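Local coordinates for catechol 1,2 dioxygenase (Acinetobacter radioresistens, PDB 2XSU), which probably catalyses the iron(III)-dependent intradiol cleavage of catechol by dioxygen to cis,cis-muconate, the first step of catechol breakdown in the beta-ketoadipate pathway, at residues Glu130-Asp135 against Leu280-Lys285. The protein carries 1 engineered substitution. Numbering follows the deposited sequence. Where two conformers were deposited one is given.
Sequences ESDKVD and LDKPFK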
# COMPACT_ATOMS: atom_id res chain seq x y z
N GLU A 130 33.44 15.02 6.52
CA GLU A 130 33.98 13.68 6.73
C GLU A 130 35.44 13.55 6.28
O GLU A 130 35.92 12.44 6.09
CB GLU A 130 33.13 12.63 5.99
CG GLU A 130 31.67 12.61 6.41
CD GLU A 130 30.94 11.35 5.92
OE1 GLU A 130 31.04 11.02 4.72
OE2 GLU A 130 30.26 10.70 6.75
N SER A 131 36.15 14.66 6.13
CA SER A 131 37.46 14.62 5.48
C SER A 131 38.52 13.82 6.26
O SER A 131 39.50 13.38 5.68
CB SER A 131 37.96 16.04 5.17
OG SER A 131 38.16 16.76 6.38
N ASP A 132 38.29 13.62 7.56
CA ASP A 132 39.24 12.86 8.38
C ASP A 132 38.80 11.41 8.57
O ASP A 132 39.41 10.66 9.35
CB ASP A 132 39.46 13.52 9.75
CG ASP A 132 40.18 14.87 9.67
OD1 ASP A 132 40.95 15.13 8.70
OD2 ASP A 132 39.96 15.69 10.60
N LYS A 133 37.75 10.98 7.84
CA LYS A 133 37.23 9.63 8.06
C LYS A 133 36.79 8.85 6.82
O LYS A 133 36.26 7.74 6.93
CB LYS A 133 36.11 9.61 9.09
CG LYS A 133 34.86 10.37 8.69
CD LYS A 133 33.90 10.38 9.89
CE LYS A 133 32.52 10.88 9.51
NZ LYS A 133 31.57 10.86 10.69
N VAL A 134 37.03 9.43 5.66
CA VAL A 134 36.67 8.76 4.41
C VAL A 134 37.65 9.17 3.32
O VAL A 134 38.19 10.30 3.35
CB VAL A 134 35.18 9.06 3.99
CG1 VAL A 134 35.04 10.48 3.48
CG2 VAL A 134 34.73 8.07 2.94
N ASP A 135 37.87 8.26 2.37
CA ASP A 135 38.73 8.54 1.21
C ASP A 135 38.10 9.60 0.30
O ASP A 135 36.88 9.61 0.08
CB ASP A 135 38.97 7.29 0.35
CG ASP A 135 39.82 6.23 1.04
OD1 ASP A 135 40.53 6.55 2.01
OD2 ASP A 135 39.80 5.09 0.55
N LEU A 280 45.27 18.65 -4.00
CA LEU A 280 44.98 17.82 -2.84
C LEU A 280 46.25 17.63 -2.03
O LEU A 280 47.32 18.06 -2.47
CB LEU A 280 44.37 16.49 -3.30
CG LEU A 280 43.06 16.60 -4.11
CD1 LEU A 280 42.72 15.29 -4.80
CD2 LEU A 280 41.89 17.08 -3.25
N ASP A 281 46.15 16.98 -0.87
CA ASP A 281 47.29 16.80 0.04
C ASP A 281 47.58 15.33 0.38
O ASP A 281 48.67 15.01 0.88
CB ASP A 281 47.08 17.60 1.34
CG ASP A 281 45.81 17.19 2.09
OD1 ASP A 281 44.70 17.54 1.62
OD2 ASP A 281 45.91 16.53 3.15
N LYS A 282 46.62 14.45 0.12
CA LYS A 282 46.75 13.01 0.43
C LYS A 282 46.43 12.15 -0.81
O LYS A 282 45.86 12.65 -1.78
CB LYS A 282 45.84 12.65 1.63
CG LYS A 282 44.36 13.03 1.50
CD LYS A 282 43.54 12.71 2.77
CE LYS A 282 43.42 13.92 3.71
NZ LYS A 282 42.95 13.60 5.11
N PRO A 283 46.84 10.86 -0.81
CA PRO A 283 46.33 9.98 -1.85
C PRO A 283 44.81 10.01 -1.96
O PRO A 283 44.11 10.24 -0.97
CB PRO A 283 46.79 8.61 -1.38
CG PRO A 283 48.15 8.89 -0.85
CD PRO A 283 48.02 10.25 -0.16
N PHE A 284 44.32 9.79 -3.18
CA PHE A 284 42.88 9.73 -3.42
C PHE A 284 42.56 8.58 -4.35
O PHE A 284 43.45 7.94 -4.94
CB PHE A 284 42.35 11.08 -3.99
CG PHE A 284 43.00 11.50 -5.28
CD1 PHE A 284 42.36 11.28 -6.50
CD2 PHE A 284 44.25 12.13 -5.30
CE1 PHE A 284 42.92 11.64 -7.69
CE2 PHE A 284 44.83 12.52 -6.51
CZ PHE A 284 44.17 12.27 -7.71
N LYS A 285 41.26 8.30 -4.48
CA LYS A 285 40.78 7.31 -5.41
C LYS A 285 40.27 8.02 -6.63
O LYS A 285 39.76 9.16 -6.52
CB LYS A 285 39.64 6.50 -4.78
CG LYS A 285 40.05 5.77 -3.49
CD LYS A 285 40.75 4.47 -3.77
CE LYS A 285 40.75 3.62 -2.52
NZ LYS A 285 41.71 4.15 -1.51
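D135 and K285 carry this contact with a salt bridge: NZ of K285 sits 3.0 Å from OD2 of D135 and is hydrogen-bonded to it. The ammonium does not approach within the carboxylate plane but from above it, 56° out, and CE follows, passing 3.5 Å from the same OD2. K285 gets there by folding its chain twice, at chi2 (-82°) and again at chi4 (-73°), so that the amine turns back to the aspartate instead of running straight out. The same NZ makes a salt bridge to D268, so two carboxylates share one lysine; this probably stabilises its positive charge and restrains its rotation.

Further out, K282 reaches the turn ahead of D135. Its amine stands 3.5 Å from the backbone O of S131, a loose polar approach, and 4.4 Å from OD1 of D132, where the opposite charges probably attract weakly, beyond salt-bridge range. A bend at chi3 steers the end of the chain to this side. The turn itself is closed by a backbone bond from N of K133 to O of E130, 2.9 Å long, while the E130 carboxylate is hydrogen-bonded to S163.

Behind the lysines, F284 is buried, with CD1 of L280 lying 3.5 Å above one ring face and I275 of helix 272-277 also against its side chain. Backbone hydrogen bonds of K285 with T136 and I138 join the two strands just beyond the closest CA pair, the CA atoms of D135 and F284, 6.3 Å apart. The contact thus marks the exposed end of the sheet, where the parallel neighbours 136-145 and 284-293 begin, in the beta-rich domain characteristic of intradiol dioxygenases, away from the iron site.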